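Local structure of fimbrin (Schizosaccharomyces pombe, 1RT8) at residues 15-20 with 247-252; 194-199 with 253-258; 206-211 with 230-235; 224-229 with 241-246. The protein binds and cross-links actin filaments, and contributes to cell polarity, cytokinesis, mating and spore formation. All coordinates share one frame; numbering follows the deposited sequence.

Contact 1 of 4, residues 15-20 with 247-252; sequences REFIKH and NPKLNL
L250 and F17 bury the most surface here, and both meet through one methyl group: CD2 of L250. That methyl lies between two residues of the facing helix, 3.8 Å from E16 CB and 4.1 Å from F17 CE2. E16 contributes only the aliphatic base of its side chain. Its CG stands beside the backbone N (chi1 -58°) and the chain bends at its second torsion, which leaves CB and CG against the leucine while the carboxylate leads away from helix 248-261. The F17 ring has a second neighbour at its edge, near the ring plane, where K249 CD comes to 4.1 Å from CZ. The lysine is extended beyond CG and crosses the phenylalanine at about a right angle, touching it with methylene rather than with charge; its NZ forms a salt bridge with E13, and the side chain also makes a cation-pi contact with W125. The backbone beneath these residues is fixed by N247, the N-cap of helix 248-261, whose OD1 accepts a nearly straight bond from L250 N (3.1 Å, 172°) and a weak one from K249 N. No hydrogen bond spans the two segments. The local axes of 15-20 and 248-252 cross at 39°, 11.7 Å apart, where helix 11-25 packs on helix 248-261 and joins the first calponin-homology domain to the second, with F17 also resting on L121 and I128 of helix 117-131.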
# COMPACT_ATOMS: atom_id res chain seq x y z
N ARG A 15 -13.28 -9.16 17.05
CA ARG A 15 -14.09 -8.23 17.82
C ARG A 15 -13.60 -6.80 17.69
O ARG A 15 -14.36 -5.91 17.29
CB ARG A 15 -14.08 -8.62 19.31
CG ARG A 15 -14.93 -7.69 20.17
CD ARG A 15 -14.83 -7.98 21.67
NE ARG A 15 -15.37 -9.28 22.05
CZ ARG A 15 -14.72 -10.43 21.95
NH1 ARG A 15 -13.48 -10.46 21.47
NH2 ARG A 15 -15.30 -11.57 22.33
N GLU A 16 -12.33 -6.57 18.02
CA GLU A 16 -11.75 -5.24 17.95
C GLU A 16 -11.78 -4.64 16.55
O GLU A 16 -12.11 -3.47 16.38
CB GLU A 16 -10.32 -5.25 18.50
CG GLU A 16 -10.20 -5.75 19.95
CD GLU A 16 -11.21 -5.09 20.89
OE1 GLU A 16 -11.40 -3.86 20.80
OE2 GLU A 16 -11.80 -5.80 21.73
N PHE A 17 -11.43 -5.43 15.53
CA PHE A 17 -11.44 -4.92 14.16
C PHE A 17 -12.84 -4.45 13.78
O PHE A 17 -13.02 -3.38 13.20
CB PHE A 17 -10.96 -5.99 13.17
CG PHE A 17 -9.50 -6.31 13.28
CD1 PHE A 17 -8.97 -7.43 12.64
CD2 PHE A 17 -8.64 -5.50 14.02
CE1 PHE A 17 -7.62 -7.74 12.74
CE2 PHE A 17 -7.28 -5.80 14.12
CZ PHE A 17 -6.77 -6.93 13.48
N ILE A 18 -13.85 -5.25 14.12
CA ILE A 18 -15.22 -4.88 13.81
C ILE A 18 -15.60 -3.61 14.56
O ILE A 18 -16.30 -2.76 14.02
CB ILE A 18 -16.20 -6.00 14.18
CG1 ILE A 18 -15.93 -7.23 13.31
CG2 ILE A 18 -17.63 -5.51 14.00
CD1 ILE A 18 -16.70 -8.48 13.73
N LYS A 19 -15.15 -3.49 15.80
CA LYS A 19 -15.46 -2.30 16.59
C LYS A 19 -14.84 -1.07 15.91
O LYS A 19 -15.48 -0.03 15.80
CB LYS A 19 -14.92 -2.44 18.02
CG LYS A 19 -15.61 -3.53 18.82
CD LYS A 19 -15.13 -3.56 20.27
CE LYS A 19 -15.43 -2.26 21.01
NZ LYS A 19 -15.13 -2.36 22.46
N HIS A 20 -13.60 -1.21 15.46
CA HIS A 20 -12.94 -0.10 14.79
C HIS A 20 -13.73 0.27 13.53
O HIS A 20 -13.91 1.44 13.22
CB HIS A 20 -11.50 -0.47 14.41
CG HIS A 20 -10.86 0.49 13.46
ND1 HIS A 20 -10.87 0.30 12.09
CD2 HIS A 20 -10.24 1.68 13.67
CE1 HIS A 20 -10.28 1.33 11.50
NE2 HIS A 20 -9.89 2.18 12.44
N ASN A 247 -0.56 -10.04 21.58
CA ASN A 247 -1.08 -9.95 20.22
C ASN A 247 -0.36 -8.84 19.46
O ASN A 247 -0.50 -7.65 19.78
CB ASN A 247 -2.59 -9.70 20.24
CG ASN A 247 -3.23 -9.90 18.89
OD1 ASN A 247 -3.00 -9.12 17.96
ND2 ASN A 247 -4.01 -10.96 18.76
N PRO A 248 0.43 -9.21 18.44
CA PRO A 248 1.21 -8.27 17.62
C PRO A 248 0.38 -7.15 16.99
O PRO A 248 0.79 -5.99 16.99
CB PRO A 248 1.82 -9.17 16.55
CG PRO A 248 1.85 -10.53 17.18
CD PRO A 248 0.55 -10.58 17.92
N LYS A 249 -0.79 -7.51 16.47
CA LYS A 249 -1.66 -6.56 15.80
C LYS A 249 -2.33 -5.56 16.75
O LYS A 249 -2.20 -4.35 16.57
CB LYS A 249 -2.74 -7.31 15.02
CG LYS A 249 -2.19 -8.41 14.11
CD LYS A 249 -3.32 -9.13 13.39
CE LYS A 249 -2.79 -10.23 12.51
NZ LYS A 249 -3.92 -10.99 11.92
N LEU A 250 -3.05 -6.07 17.74
CA LEU A 250 -3.74 -5.19 18.67
C LEU A 250 -2.76 -4.30 19.43
O LEU A 250 -3.07 -3.15 19.70
CB LEU A 250 -4.60 -6.01 19.64
CG LEU A 250 -5.66 -6.87 18.93
CD1 LEU A 250 -6.40 -7.73 19.95
CD2 LEU A 250 -6.62 -5.97 18.17
N ASN A 251 -1.59 -4.83 19.77
CA ASN A 251 -0.61 -4.03 20.50
C ASN A 251 0.01 -2.98 19.58
O ASN A 251 0.28 -1.86 20.00
CB ASN A 251 0.48 -4.93 21.12
CG ASN A 251 0.08 -5.45 22.50
OD1 ASN A 251 0.09 -4.71 23.48
ND2 ASN A 251 -0.26 -6.74 22.57
N LEU A 252 0.22 -3.33 18.32
CA LEU A 252 0.78 -2.37 17.37
C LEU A 252 -0.21 -1.22 17.18
O LEU A 252 0.17 -0.05 17.20
CB LEU A 252 1.05 -3.05 16.02
CG LEU A 252 1.56 -2.12 14.92
CD1 LEU A 252 2.99 -1.70 15.23
CD2 LEU A 252 1.50 -2.83 13.57

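Contact 2 of 4, residues 194-199 with 253-258; sequences ENYTVL and AFVAHL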
# COMPACT_ATOMS: atom_id res chain seq x y z
N GLU A 194 4.80 -3.56 31.80
CA GLU A 194 5.82 -2.68 32.37
C GLU A 194 6.27 -1.58 31.43
O GLU A 194 6.28 -0.41 31.80
CB GLU A 194 7.05 -3.49 32.79
CG GLU A 194 6.89 -4.23 34.10
CD GLU A 194 8.21 -4.83 34.58
OE1 GLU A 194 9.24 -4.64 33.90
OE2 GLU A 194 8.21 -5.49 35.64
N ASN A 195 6.66 -1.94 30.22
CA ASN A 195 7.11 -0.93 29.27
C ASN A 195 6.03 0.09 28.93
O ASN A 195 6.32 1.27 28.75
CB ASN A 195 7.68 -1.61 28.03
CG ASN A 195 9.01 -2.30 28.32
OD1 ASN A 195 9.74 -1.89 29.21
ND2 ASN A 195 9.33 -3.36 27.57
N TYR A 196 4.78 -0.37 28.86
CA TYR A 196 3.67 0.52 28.57
C TYR A 196 3.52 1.52 29.72
O TYR A 196 3.36 2.72 29.50
CB TYR A 196 2.37 -0.28 28.42
CG TYR A 196 2.17 -0.92 27.05
CD1 TYR A 196 1.38 -2.07 26.93
CD2 TYR A 196 2.71 -0.37 25.89
CE1 TYR A 196 1.14 -2.66 25.69
CE2 TYR A 196 2.48 -0.95 24.63
CZ TYR A 196 1.69 -2.10 24.55
OH TYR A 196 1.43 -2.70 23.33
N THR A 197 3.58 1.02 30.96
CA THR A 197 3.46 1.87 32.14
C THR A 197 4.54 2.96 32.17
O THR A 197 4.25 4.11 32.45
CB THR A 197 3.57 1.04 33.44
OG1 THR A 197 2.44 0.16 33.53
CG2 THR A 197 3.58 1.95 34.66
N VAL A 198 5.79 2.59 31.89
CA VAL A 198 6.87 3.56 31.88
C VAL A 198 6.65 4.55 30.74
O VAL A 198 6.84 5.76 30.91
CB VAL A 198 8.24 2.86 31.72
CG1 VAL A 198 9.35 3.89 31.61
CG2 VAL A 198 8.51 1.95 32.92
N LEU A 199 6.23 4.04 29.58
CA LEU A 199 5.97 4.90 28.42
C LEU A 199 4.90 5.94 28.76
O LEU A 199 5.10 7.14 28.57
CB LEU A 199 5.51 4.06 27.22
CG LEU A 199 4.98 4.85 26.01
CD1 LEU A 199 6.06 5.78 25.48
CD2 LEU A 199 4.52 3.88 24.92
N ALA A 253 -1.48 -1.56 16.98
CA ALA A 253 -2.50 -0.54 16.77
C ALA A 253 -2.58 0.39 17.97
O ALA A 253 -2.65 1.62 17.82
CB ALA A 253 -3.85 -1.21 16.51
N PHE A 254 -2.56 -0.20 19.17
CA PHE A 254 -2.59 0.56 20.41
C PHE A 254 -1.46 1.58 20.40
O PHE A 254 -1.69 2.78 20.56
CB PHE A 254 -2.41 -0.40 21.59
CG PHE A 254 -2.25 0.27 22.92
CD1 PHE A 254 -3.34 0.84 23.58
CD2 PHE A 254 -1.00 0.32 23.54
CE1 PHE A 254 -3.19 1.44 24.84
CE2 PHE A 254 -0.84 0.91 24.79
CZ PHE A 254 -1.94 1.48 25.44
N VAL A 255 -0.23 1.11 20.19
CA VAL A 255 0.94 1.99 20.16
C VAL A 255 0.84 3.06 19.07
O VAL A 255 1.27 4.19 19.26
CB VAL A 255 2.25 1.19 19.94
CG1 VAL A 255 3.43 2.15 19.80
CG2 VAL A 255 2.48 0.24 21.10
N ALA A 256 0.28 2.69 17.93
CA ALA A 256 0.15 3.63 16.82
C ALA A 256 -0.72 4.83 17.22
O ALA A 256 -0.34 5.98 17.01
CB ALA A 256 -0.43 2.93 15.60
N HIS A 257 -1.88 4.54 17.78
CA HIS A 257 -2.80 5.60 18.19
C HIS A 257 -2.20 6.50 19.27
O HIS A 257 -2.39 7.72 19.25
CB HIS A 257 -4.11 4.98 18.68
CG HIS A 257 -5.13 6.00 19.08
ND1 HIS A 257 -5.23 6.48 20.37
CD2 HIS A 257 -6.07 6.65 18.36
CE1 HIS A 257 -6.19 7.39 20.43
NE2 HIS A 257 -6.71 7.51 19.22
N LEU A 258 -1.48 5.89 20.20
CA LEU A 258 -0.85 6.62 21.28
C LEU A 258 0.17 7.59 20.69
O LEU A 258 0.35 8.70 21.18
CB LEU A 258 -0.15 5.65 22.24
CG LEU A 258 0.51 6.24 23.48
CD1 LEU A 258 -0.54 6.95 24.33
CD2 LEU A 258 1.18 5.12 24.26
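The F254 ring turns its edge to the face of Y196: the ring centroids are 4.9 Å apart and the planes stand at 67°, a T-shaped pair. F254 CE2 sits over the centre of the tyrosine ring, 3.7 Å above its plane, and the neighbouring CD2 lies 3.8 Å from Y196 CZ. With its CG opposite the backbone N (chi1 172°), F254 is directed at helix 194-203, and the two aromatic side chains lie alongside each other, running opposite ways. CG2 of V255 meets the edge of the same tyrosine near the ring plane, 3.7 Å from Y196 CE2, crossing at about a right angle. The Y196 hydroxyl probably hydrogen-bonds to N251 OD1, one turn earlier on helix 248-261, though the separation is suspiciously short. A leucine here would probably leave the F254 edge without an aromatic face to rest on and V255 CG2 without the ring edge it meets. One turn further on, L199 and L258 reach toward each other tip to tip, with their CD2 methyls 3.6 Å apart; F170 of helix 162-176 packs against both Y196 and L199. The local axes run almost parallel, 6° apart in direction and 13.1 Å in distance. Entirely apolar between the segments, this is the buried helix-to-helix core of an all-helical calponin-homology domain, the second in the chain.

Contact 3 of 4, residues 206-211 with 230-235; sequences ELCSRA and EKLDCR
Neither segment is regular helix or strand: their backbones come nearest at L207 and K231, with CA atoms 6.7 Å apart, where a type I turn from E230 to D233 and a Schellman motif at D233 (phi 63°) follow helix 218-230. K231 carries the one hydrogen bond across the contact. Its NZ donates to the carbonyl oxygen of L207 at 2.9 Å, approaching almost in line with the C=O bond (161°). An extended chain beyond CG carries the ammonium group that far, and its methylenes pass alongside the L207 side chain, which points the opposite way; K231 CD lies 3.8 Å from L207 CB. At the other end of the leucine, CD2 rests 3.8 Å from K231 CB and 4.1 Å from L232 CD2. Behind them the contact becomes more buried: C208 SG lies 4.5 Å from L232 CD1, and L232 also packs on L200 and L258. Within the turn segment, R235 NH1 forms a salt bridge with E230 OE1 at 3.2 Å, meeting the carboxylate from above its plane, and the same nitrogen pairs with E223. On exposed ground the lysine amine donates to a backbone oxygen, which ties the loop after helix 194-203 to the turn that follows helix 218-230, while leucine and cysteine side chains continue the join inward.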
# COMPACT_ATOMS: atom_id res chain seq x y z
N GLU A 206 1.79 13.62 34.69
CA GLU A 206 0.68 14.16 35.47
C GLU A 206 -0.58 13.29 35.62
O GLU A 206 -1.34 13.49 36.57
CB GLU A 206 0.27 15.52 34.90
CG GLU A 206 1.37 16.59 34.96
CD GLU A 206 1.66 17.07 36.38
OE1 GLU A 206 0.72 17.57 37.04
OE2 GLU A 206 2.82 16.94 36.83
N LEU A 207 -0.80 12.35 34.71
CA LEU A 207 -1.99 11.50 34.80
C LEU A 207 -1.66 10.03 34.96
O LEU A 207 -2.47 9.25 35.45
CB LEU A 207 -2.87 11.66 33.55
CG LEU A 207 -3.37 13.05 33.14
CD1 LEU A 207 -2.21 13.91 32.67
CD2 LEU A 207 -4.39 12.90 32.02
N CYS A 208 -0.46 9.64 34.53
CA CYS A 208 -0.05 8.25 34.61
C CYS A 208 1.20 8.07 35.47
O CYS A 208 2.24 8.67 35.20
CB CYS A 208 0.21 7.71 33.20
SG CYS A 208 -1.17 8.00 32.06
N SER A 209 1.08 7.24 36.49
CA SER A 209 2.18 6.97 37.42
C SER A 209 2.78 5.59 37.16
O SER A 209 2.30 4.84 36.30
CB SER A 209 1.67 7.04 38.86
OG SER A 209 2.70 6.73 39.78
N ARG A 210 3.83 5.26 37.90
CA ARG A 210 4.49 3.96 37.76
C ARG A 210 3.94 2.96 38.77
O ARG A 210 4.49 1.87 38.94
CB ARG A 210 6.01 4.10 37.93
CG ARG A 210 6.74 4.80 36.78
CD ARG A 210 8.27 4.66 36.91
NE ARG A 210 8.99 5.27 35.79
CZ ARG A 210 10.30 5.16 35.57
NH1 ARG A 210 11.06 4.46 36.40
NH2 ARG A 210 10.87 5.74 34.52
N ALA A 211 2.83 3.31 39.41
CA ALA A 211 2.21 2.43 40.40
C ALA A 211 1.88 1.03 39.87
O ALA A 211 2.03 0.04 40.59
CB ALA A 211 0.94 3.09 40.96
N GLU A 230 -6.92 5.49 29.09
CA GLU A 230 -8.15 6.26 28.92
C GLU A 230 -7.98 7.72 29.33
O GLU A 230 -8.67 8.60 28.82
CB GLU A 230 -9.30 5.62 29.71
CG GLU A 230 -9.88 4.39 29.03
CD GLU A 230 -10.94 3.68 29.86
OE1 GLU A 230 -10.59 3.07 30.89
OE2 GLU A 230 -12.14 3.74 29.48
N LYS A 231 -7.05 7.98 30.24
CA LYS A 231 -6.81 9.35 30.68
C LYS A 231 -6.31 10.20 29.52
O LYS A 231 -6.47 11.42 29.51
CB LYS A 231 -5.79 9.37 31.83
CG LYS A 231 -6.25 8.61 33.07
CD LYS A 231 -5.29 8.80 34.24
CE LYS A 231 -5.70 7.96 35.44
NZ LYS A 231 -4.85 8.23 36.66
N LEU A 232 -5.72 9.54 28.52
CA LEU A 232 -5.20 10.24 27.35
C LEU A 232 -6.11 9.96 26.15
O LEU A 232 -5.83 10.37 25.03
CB LEU A 232 -3.78 9.76 27.03
CG LEU A 232 -2.82 9.58 28.21
CD1 LEU A 232 -1.51 9.01 27.72
CD2 LEU A 232 -2.60 10.92 28.91
N ASP A 233 -7.21 9.25 26.42
CA ASP A 233 -8.17 8.86 25.40
C ASP A 233 -7.49 7.93 24.39
O ASP A 233 -7.78 7.97 23.19
CB ASP A 233 -8.73 10.10 24.69
CG ASP A 233 -9.83 9.76 23.70
OD1 ASP A 233 -10.75 9.00 24.08
OD2 ASP A 233 -9.79 10.26 22.56
N CYS A 234 -6.59 7.09 24.89
CA CYS A 234 -5.87 6.15 24.03
C CYS A 234 -6.14 4.68 24.36
O CYS A 234 -5.31 3.82 24.06
CB CYS A 234 -4.37 6.40 24.10
SG CYS A 234 -3.81 7.90 23.28
N ARG A 235 -7.27 4.39 24.99
CA ARG A 235 -7.59 3.00 25.28
C ARG A 235 -8.31 2.43 24.07
O ARG A 235 -9.51 2.17 24.10
CB ARG A 235 -8.48 2.87 26.52
CG ARG A 235 -8.87 1.42 26.80
CD ARG A 235 -9.42 1.20 28.19
NE ARG A 235 -9.66 -0.22 28.44
CZ ARG A 235 -9.74 -0.77 29.64
NH1 ARG A 235 -9.60 -0.02 30.73
NH2 ARG A 235 -9.95 -2.08 29.77

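Contact 4 of 4, residues 224-229 with 241-246; sequences QVLQNA and TAMVAG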
# COMPACT_ATOMS: atom_id res chain seq x y z
N GLN A 224 -4.92 -1.99 34.59
CA GLN A 224 -4.55 -0.70 35.15
C GLN A 224 -3.86 0.15 34.10
O GLN A 224 -4.04 1.36 34.06
CB GLN A 224 -3.64 -0.88 36.37
CG GLN A 224 -4.38 -1.29 37.64
CD GLN A 224 -3.46 -1.77 38.76
OE1 GLN A 224 -2.31 -1.37 38.87
NE2 GLN A 224 -3.99 -2.64 39.62
N VAL A 225 -3.06 -0.50 33.25
CA VAL A 225 -2.34 0.21 32.19
C VAL A 225 -3.33 0.81 31.21
O VAL A 225 -3.15 1.95 30.75
CB VAL A 225 -1.39 -0.72 31.40
CG1 VAL A 225 -1.03 -0.09 30.04
CG2 VAL A 225 -0.12 -0.98 32.20
N LEU A 226 -4.36 0.04 30.87
CA LEU A 226 -5.35 0.50 29.91
C LEU A 226 -6.24 1.57 30.52
O LEU A 226 -6.82 2.38 29.80
CB LEU A 226 -6.18 -0.68 29.40
CG LEU A 226 -5.39 -1.65 28.52
CD1 LEU A 226 -6.27 -2.83 28.10
CD2 LEU A 226 -4.86 -0.92 27.30
N GLN A 227 -6.36 1.58 31.85
CA GLN A 227 -7.16 2.60 32.51
C GLN A 227 -6.34 3.89 32.44
O GLN A 227 -6.90 4.98 32.31
CB GLN A 227 -7.45 2.23 33.97
CG GLN A 227 -8.24 0.94 34.14
CD GLN A 227 -8.93 0.85 35.49
OE1 GLN A 227 -8.39 1.27 36.51
NE2 GLN A 227 -10.13 0.27 35.51
N ASN A 228 -5.02 3.76 32.52
CA ASN A 228 -4.13 4.92 32.42
C ASN A 228 -4.15 5.42 30.98
O ASN A 228 -3.81 6.57 30.70
CB ASN A 228 -2.69 4.57 32.79
CG ASN A 228 -2.41 4.75 34.27
OD1 ASN A 228 -2.91 5.69 34.90
ND2 ASN A 228 -1.58 3.87 34.83
N ALA A 229 -4.54 4.53 30.06
CA ALA A 229 -4.61 4.88 28.65
C ALA A 229 -5.82 5.76 28.39
O ALA A 229 -5.77 6.68 27.57
CB ALA A 229 -4.68 3.60 27.80
N THR A 241 -6.37 -8.96 28.20
CA THR A 241 -6.03 -10.30 27.74
C THR A 241 -5.20 -10.28 26.45
O THR A 241 -4.29 -11.10 26.28
CB THR A 241 -7.31 -11.15 27.51
OG1 THR A 241 -8.28 -10.38 26.79
CG2 THR A 241 -7.91 -11.60 28.85
N ALA A 242 -5.50 -9.35 25.55
CA ALA A 242 -4.75 -9.25 24.30
C ALA A 242 -3.33 -8.75 24.60
O ALA A 242 -2.38 -9.08 23.89
CB ALA A 242 -5.45 -8.30 23.33
N MET A 243 -3.20 -7.95 25.65
CA MET A 243 -1.90 -7.42 26.04
C MET A 243 -1.01 -8.54 26.56
O MET A 243 0.11 -8.72 26.08
CB MET A 243 -2.04 -6.37 27.14
CG MET A 243 -0.69 -5.81 27.56
SD MET A 243 -0.75 -4.69 28.97
CE MET A 243 -1.61 -3.35 28.27
N VAL A 244 -1.52 -9.26 27.55
CA VAL A 244 -0.79 -10.36 28.17
C VAL A 244 -0.52 -11.47 27.16
O VAL A 244 0.48 -12.19 27.27
CB VAL A 244 -1.58 -10.93 29.36
CG1 VAL A 244 -0.89 -12.18 29.90
CG2 VAL A 244 -1.69 -9.88 30.45
N ALA A 245 -1.41 -11.61 26.18
CA ALA A 245 -1.25 -12.64 25.16
C ALA A 245 -0.21 -12.20 24.12
O ALA A 245 0.20 -12.99 23.29
CB ALA A 245 -2.58 -12.91 24.48
N GLY A 246 0.19 -10.93 24.18
CA GLY A 246 1.17 -10.42 23.23
C GLY A 246 0.70 -10.36 21.79
O GLY A 246 1.48 -10.60 20.86
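Apolar contact is the sole interaction between these segments, and all of it passes through M243, whose CE methyl meets V225 and L226. CE lies 3.8 Å from V225 CG1 and 4.2 Å from L226 CG, touching consecutive residues of helix 218-230. The path of the methionine explains this reach: CG is opposite the backbone N (chi1 180°), the chain stays extended through CG, and a bend at the sulfur (chi3 -67°) turns the methyl onto the helix. Against V225 the side chain arrives at a slant, whereas M243 and L226 lie side by side with their chains pointing contrary ways. The same methyl also meets the ring of Y196 from helix 194-203, and L226 in turn packs on F254.

No hydrogen bond crosses between the segments. Within 241-246, A245 N donates to T241 O at 2.9 Å and G246 N to M243 O at 2.9 Å, and G246 follows the helix with positive phi (66°) in a Schellman motif, a conformation that favours glycine. This short helix leads directly into helix 248-261 and sends M243 into the hydrophobic interior. The arrangement belongs to the all-helical second calponin-homology domain, within the first actin-binding region.

In the fold
Contacts 1, 2 and 4 are buried and contact 3 is only partly so, and the chemistry follows: contacts 1, 2 and 4 have no hydrogen bond between their segments, while contact 3 adds a lysine-to-carbonyl bond at its exposed side. Contact 1 alone joins two calponin-homology domains; the other three lie within the second. Helix 248-261 serves both contact 1 and contact 2. Contacts 2 and 4 pack together as one continuous apolar interior, their centres about 9 Å apart. Contact 3 touches contact 2 where C234 meets H257 and L258.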